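PDB 6QVI: ComZ from Thermus thermophilus, which probably serves as a DNA receptor at the tip of the pilus during natural transformation, as a competence-associated pilin carrying a beta-solenoid domain. Local coordinates for residues V375-D380 / A402-G407; G434-G439 / P451-G456. One frame throughout, in Å; residues are numbered along the deposited sequence.

Both contacts join parallel strands within the beta-solenoid domain. Coming from the N terminus, strand 374-377 turns a corner at G378 and I379, and the chain returns at 402-407, where interaction 1 closes a loop with 21 residues between its segments. Strand 432-437 next lines up beside 398-406, and a shorter loop, with 11 residues between its segments, brings 451-456 back against 434-439, closing interaction 2. The loops follow in series, neither nested nor crossing. Strands 398-406 and 432-437 bind them together: V403 N probably donates to V436 O (2.9 Å), K405 N probably to E438 OE2 (2.7 Å), and V403 CG2 packs on A437 CB. Strands 304-309 and 469-472 flank the run of four.

Interaction 1 (V375-D380 / A402-G407); sequences VLEGID and AVLKLG
V375 and A402 meet side by side at the start of the contact, V375 CB lying 3.4 Å from A402 CB. Two residues on, on the same face, the CG2 branch of V375 reaches the CD1 methyl of L404 (3.8 Å), the two side chains crossing obliquely. L404 is turned for this by a first torsion that puts CG beside its backbone N (chi1 -51°). Its CB in turn takes the CG methylene of E377 at 4.0 Å, so L404 lies across the neighbouring V375 branch and E377 stem, its CD1 meeting both. L406 extends the same patch: its CD2 rests 4.0 Å from E377 CB, and its CB lies over the backbone of G378.

Beneath these side chains run the bonds of a parallel ladder. L376 is bonded through both of its backbone polar atoms, its N donating to A402 O (2.7 Å) and its O accepting from L404 N (3.0 Å). G378 N then reaches L404 O at 2.7 Å, nearly straight at 175°, although strand 375-377 has already ended and the chain is turning with positive phi. On the other face, L376 and V403 look toward the side where strand 335-337 lies, and L336 packs against both L376 and I379; V403 CB approaches I379 O. This is the stacking of successive solenoid courses, with strand 304-309 bonded to the far edge of 375-377.

The extended chain of E377 carries its carboxylate past the leucines to R305, with which OE2 forms a salt bridge, while OE1 has a weak hydrogen bond from Q299. The buried acid, whose stem packs on leucines, is thereby given a compensating charge, which would probably help keep it ionised.

Interaction 2 (G434-G439 / P451-G456); sequences GFVAEG and PVYAGG
The ring of Y453 is met obliquely by V436, whose CG1 comes to 3.7 Å from Y453 CD1, and by A437 O, also at a slant. Both residues owe this to similar torsions: CG of Y453 lies opposite its backbone N (chi1 173°), as does CG1 of V436 (chi1 179°). W294, at the start of helix 294-301, makes an edge-to-face stack with the Y453 ring, and the phenol OH has a weak hydrogen bond with P277 O. The F435 ring belongs to the other face of the sheet. P451 O stands at its edge, near the ring plane, and F435 CB packs on V452 CG2 (4.2 Å).

Such pairing of like positions in consecutive courses is the hallmark of a beta-solenoid, and here the two strands run almost exactly parallel, with V452, Y453 and A454 directly beside F435, V436 and A437. V452 and A454 both touch I441, of strand 441-443 in the chain between the two segments.

Backbone bonds zip the courses together. F435 N donates to P451 O (3.1 Å), and F435 O accepts from Y453 N (2.7 Å). A437 repeats the pattern, its N bonded to Y453 O and its O to G455 N, each at 2.7 Å.

The register holds through the corner, where E438 and G439 lie beside G455 and G456. G456 N donates to G439 O at 2.7 Å, but from above the carbonyl plane and with a bent approach (144° at the hydrogen). E438 leaves this corner with its side chain extended, and OE2, already engaged by K405 N, makes a salt bridge with R295.

Interaction 1 (V375-D380 / A402-G407)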
loop_
_atom_site.group_PDB
_atom_site.type_symbol
_atom_site.label_atom_id
_atom_site.label_comp_id
_atom_site.label_asym_id
_atom_site.label_seq_id
_atom_site.Cartn_x
_atom_site.Cartn_y
_atom_site.Cartn_z
ATOM N N VAL A 375 -2.611 -7.774 20.739
ATOM C CA VAL A 375 -3.903 -8.158 20.219
ATOM C C VAL A 375 -4.812 -8.708 21.282
ATOM O O VAL A 375 -4.442 -9.603 21.982
ATOM C CB VAL A 375 -3.802 -9.140 19.050
ATOM C CG1 VAL A 375 -2.447 -9.733 18.980
ATOM C CG2 VAL A 375 -4.815 -10.244 19.148
ATOM N N LEU A 376 -6.021 -8.159 21.349
ATOM C CA LEU A 376 -7.050 -8.538 22.289
ATOM C C LEU A 376 -8.146 -9.245 21.582
ATOM O O LEU A 376 -8.793 -8.667 20.792
ATOM C CB LEU A 376 -7.631 -7.294 22.887
ATOM C CG LEU A 376 -6.556 -6.277 23.121
ATOM C CD1 LEU A 376 -7.125 -5.021 23.706
ATOM C CD2 LEU A 376 -5.525 -6.852 24.039
ATOM N N GLU A 377 -8.378 -10.501 21.871
ATOM C CA GLU A 377 -9.429 -11.208 21.201
ATOM C C GLU A 377 -10.652 -11.321 22.062
ATOM O O GLU A 377 -10.556 -11.684 23.190
ATOM C CB GLU A 377 -8.968 -12.603 20.832
ATOM C CG GLU A 377 -7.650 -12.636 20.104
ATOM C CD GLU A 377 -7.226 -14.022 19.680
ATOM O OE1 GLU A 377 -7.995 -14.752 19.044
ATOM O OE2 GLU A 377 -6.096 -14.386 19.982
ATOM N N GLY A 378 -11.808 -11.012 21.508
ATOM C CA GLY A 378 -13.064 -11.091 22.220
ATOM C C GLY A 378 -13.210 -9.936 23.157
ATOM O O GLY A 378 -13.836 -10.027 24.169
ATOM N N ILE A 379 -12.669 -8.819 22.755
ATOM C CA ILE A 379 -12.625 -7.618 23.575
ATOM C C ILE A 379 -12.876 -6.459 22.630
ATOM O O ILE A 379 -12.387 -6.476 21.499
ATOM C CB ILE A 379 -11.259 -7.456 24.272
ATOM C CG1 ILE A 379 -11.132 -8.412 25.467
ATOM C CG2 ILE A 379 -11.024 -6.001 24.682
ATOM C CD1 ILE A 379 -9.738 -8.420 26.079
ATOM N N ASP A 380 -13.726 -5.530 23.029
ATOM C CA ASP A 380 -13.833 -4.294 22.286
ATOM C C ASP A 380 -12.915 -3.252 22.918
ATOM O O ASP A 380 -12.478 -3.381 24.063
ATOM C CB ASP A 380 -15.285 -3.824 22.238
ATOM C CG ASP A 380 -16.136 -4.683 21.287
ATOM O OD1 ASP A 380 -17.391 -4.583 21.262
ATOM O OD2 ASP A 380 -15.514 -5.475 20.539
ATOM N N ALA A 402 -4.567 -4.914 17.821
ATOM C CA ALA A 402 -5.616 -5.694 17.188
ATOM C C ALA A 402 -6.719 -5.947 18.195
ATOM O O ALA A 402 -6.447 -6.343 19.332
ATOM C CB ALA A 402 -5.100 -7.022 16.667
ATOM N N VAL A 403 -7.953 -5.735 17.764
ATOM C CA VAL A 403 -9.129 -6.212 18.466
ATOM C C VAL A 403 -9.782 -7.211 17.527
ATOM O O VAL A 403 -10.275 -6.842 16.454
ATOM C CB VAL A 403 -10.095 -5.086 18.863
ATOM C CG1 VAL A 403 -9.582 -4.297 20.065
ATOM C CG2 VAL A 403 -10.263 -4.128 17.699
ATOM N N LEU A 404 -9.752 -8.476 17.909
ATOM C CA LEU A 404 -10.268 -9.562 17.100
ATOM C C LEU A 404 -11.523 -10.155 17.721
ATOM O O LEU A 404 -11.741 -10.075 18.933
ATOM C CB LEU A 404 -9.202 -10.651 16.952
ATOM C CG LEU A 404 -7.810 -10.195 16.496
ATOM C CD1 LEU A 404 -6.983 -11.431 16.254
ATOM C CD2 LEU A 404 -7.859 -9.293 15.248
ATOM N N LYS A 405 -12.350 -10.767 16.887
ATOM C CA LYS A 405 -13.511 -11.454 17.422
ATOM C C LYS A 405 -13.113 -12.813 17.968
ATOM O O LYS A 405 -12.199 -13.466 17.475
ATOM C CB LYS A 405 -14.597 -11.631 16.357
ATOM C CG LYS A 405 -15.130 -10.344 15.799
ATOM C CD LYS A 405 -16.310 -10.644 14.882
ATOM C CE LYS A 405 -16.956 -9.366 14.395
ATOM N NZ LYS A 405 -18.118 -9.672 13.524
ATOM N N LEU A 406 -13.811 -13.242 19.001
ATOM C CA LEU A 406 -13.596 -14.559 19.575
ATOM C C LEU A 406 -14.966 -15.096 19.956
ATOM O O LEU A 406 -15.629 -14.512 20.815
ATOM C CB LEU A 406 -12.660 -14.490 20.774
ATOM C CG LEU A 406 -12.180 -15.851 21.275
ATOM C CD1 LEU A 406 -11.834 -16.828 20.101
ATOM C CD2 LEU A 406 -10.999 -15.686 22.255
ATOM N N GLY A 407 -15.398 -16.165 19.291
ATOM C CA GLY A 407 -16.751 -16.659 19.464
ATOM C C GLY A 407 -17.825 -15.645 19.117
ATOM O O GLY A 407 -18.878 -15.592 19.773
#

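Interaction 2 (G434-G439 / P451-G456)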
loop_
_atom_site.group_PDB
_atom_site.type_symbol
_atom_site.label_atom_id
_atom_site.label_comp_id
_atom_site.label_asym_id
_atom_site.label_seq_id
_atom_site.Cartn_x
_atom_site.Cartn_y
_atom_site.Cartn_z
ATOM N N GLY A 434 -0.895 1.352 14.059
ATOM C CA GLY A 434 -1.893 0.741 13.213
ATOM C C GLY A 434 -2.984 0.077 14.020
ATOM O O GLY A 434 -2.765 -0.376 15.141
ATOM N N PHE A 435 -4.158 -0.044 13.411
ATOM C CA PHE A 435 -5.294 -0.638 14.100
ATOM C C PHE A 435 -5.929 -1.691 13.214
ATOM O O PHE A 435 -6.383 -1.387 12.103
ATOM C CB PHE A 435 -6.302 0.435 14.481
ATOM C CG PHE A 435 -5.797 1.344 15.554
ATOM C CD1 PHE A 435 -6.082 1.078 16.889
ATOM C CD2 PHE A 435 -4.985 2.430 15.238
ATOM C CE1 PHE A 435 -5.599 1.888 17.880
ATOM C CE2 PHE A 435 -4.502 3.241 16.231
ATOM C CZ PHE A 435 -4.814 2.973 17.559
ATOM N N VAL A 436 -5.994 -2.913 13.724
ATOM C CA VAL A 436 -6.718 -3.991 13.073
ATOM C C VAL A 436 -7.942 -4.247 13.931
ATOM O O VAL A 436 -7.820 -4.488 15.137
ATOM C CB VAL A 436 -5.856 -5.255 12.911
ATOM C CG1 VAL A 436 -6.641 -6.387 12.253
ATOM C CG2 VAL A 436 -4.618 -4.929 12.090
ATOM N N ALA A 437 -9.119 -4.143 13.321
ATOM C CA ALA A 437 -10.367 -4.476 13.998
ATOM C C ALA A 437 -11.127 -5.469 13.132
ATOM O O ALA A 437 -11.516 -5.140 12.005
ATOM C CB ALA A 437 -11.209 -3.216 14.244
ATOM N N GLU A 438 -11.367 -6.671 13.665
ATOM C CA GLU A 438 -12.086 -7.665 12.878
ATOM C C GLU A 438 -13.539 -7.267 12.705
ATOM O O GLU A 438 -14.191 -7.701 11.747
ATOM C CB GLU A 438 -11.959 -9.054 13.536
ATOM C CG GLU A 438 -12.854 -10.132 12.934
ATOM C CD GLU A 438 -12.521 -11.576 13.417
ATOM O OE1 GLU A 438 -13.028 -12.545 12.780
ATOM O OE2 GLU A 438 -11.765 -11.755 14.403
ATOM N N GLY A 439 -14.049 -6.424 13.594
ATOM C CA GLY A 439 -15.426 -5.993 13.507
ATOM C C GLY A 439 -15.486 -4.621 12.869
ATOM O O GLY A 439 -14.945 -4.421 11.769
ATOM N N PRO A 451 -2.901 4.137 10.052
ATOM C CA PRO A 451 -3.454 3.222 9.051
ATOM C C PRO A 451 -4.394 2.281 9.788
ATOM O O PRO A 451 -4.098 1.838 10.902
ATOM C CB PRO A 451 -2.230 2.490 8.503
ATOM C CG PRO A 451 -1.302 2.458 9.653
ATOM C CD PRO A 451 -1.538 3.748 10.450
ATOM N N VAL A 452 -5.565 2.060 9.206
ATOM C CA VAL A 452 -6.651 1.366 9.867
ATOM C C VAL A 452 -7.191 0.225 9.008
ATOM O O VAL A 452 -7.440 0.404 7.809
ATOM C CB VAL A 452 -7.734 2.411 10.180
ATOM C CG1 VAL A 452 -9.103 1.775 10.253
ATOM C CG2 VAL A 452 -7.357 3.196 11.457
ATOM N N TYR A 453 -7.458 -0.923 9.639
ATOM C CA TYR A 453 -8.175 -2.044 9.021
ATOM C C TYR A 453 -9.420 -2.389 9.832
ATOM O O TYR A 453 -9.319 -2.719 11.023
ATOM C CB TYR A 453 -7.335 -3.318 8.941
ATOM C CG TYR A 453 -8.124 -4.524 8.458
ATOM C CD1 TYR A 453 -8.698 -5.389 9.363
ATOM C CD2 TYR A 453 -8.382 -4.740 7.105
ATOM C CE1 TYR A 453 -9.433 -6.474 8.960
ATOM C CE2 TYR A 453 -9.118 -5.838 6.684
ATOM C CZ TYR A 453 -9.643 -6.700 7.642
ATOM O OH TYR A 453 -10.396 -7.812 7.324
ATOM N N ALA A 454 -10.558 -2.441 9.154
ATOM C CA ALA A 454 -11.816 -2.882 9.741
ATOM C C ALA A 454 -12.365 -4.032 8.909
ATOM O O ALA A 454 -12.808 -3.824 7.772
ATOM C CB ALA A 454 -12.828 -1.738 9.813
ATOM N N GLY A 455 -12.382 -5.236 9.498
ATOM C CA GLY A 455 -12.992 -6.369 8.827
ATOM C C GLY A 455 -14.448 -6.142 8.483
ATOM O O GLY A 455 -14.920 -6.628 7.453
ATOM N N GLY A 456 -15.151 -5.327 9.274
ATOM C CA GLY A 456 -16.546 -5.057 9.001
ATOM C C GLY A 456 -16.713 -3.735 8.279
ATOM O O GLY A 456 -16.338 -3.638 7.103
#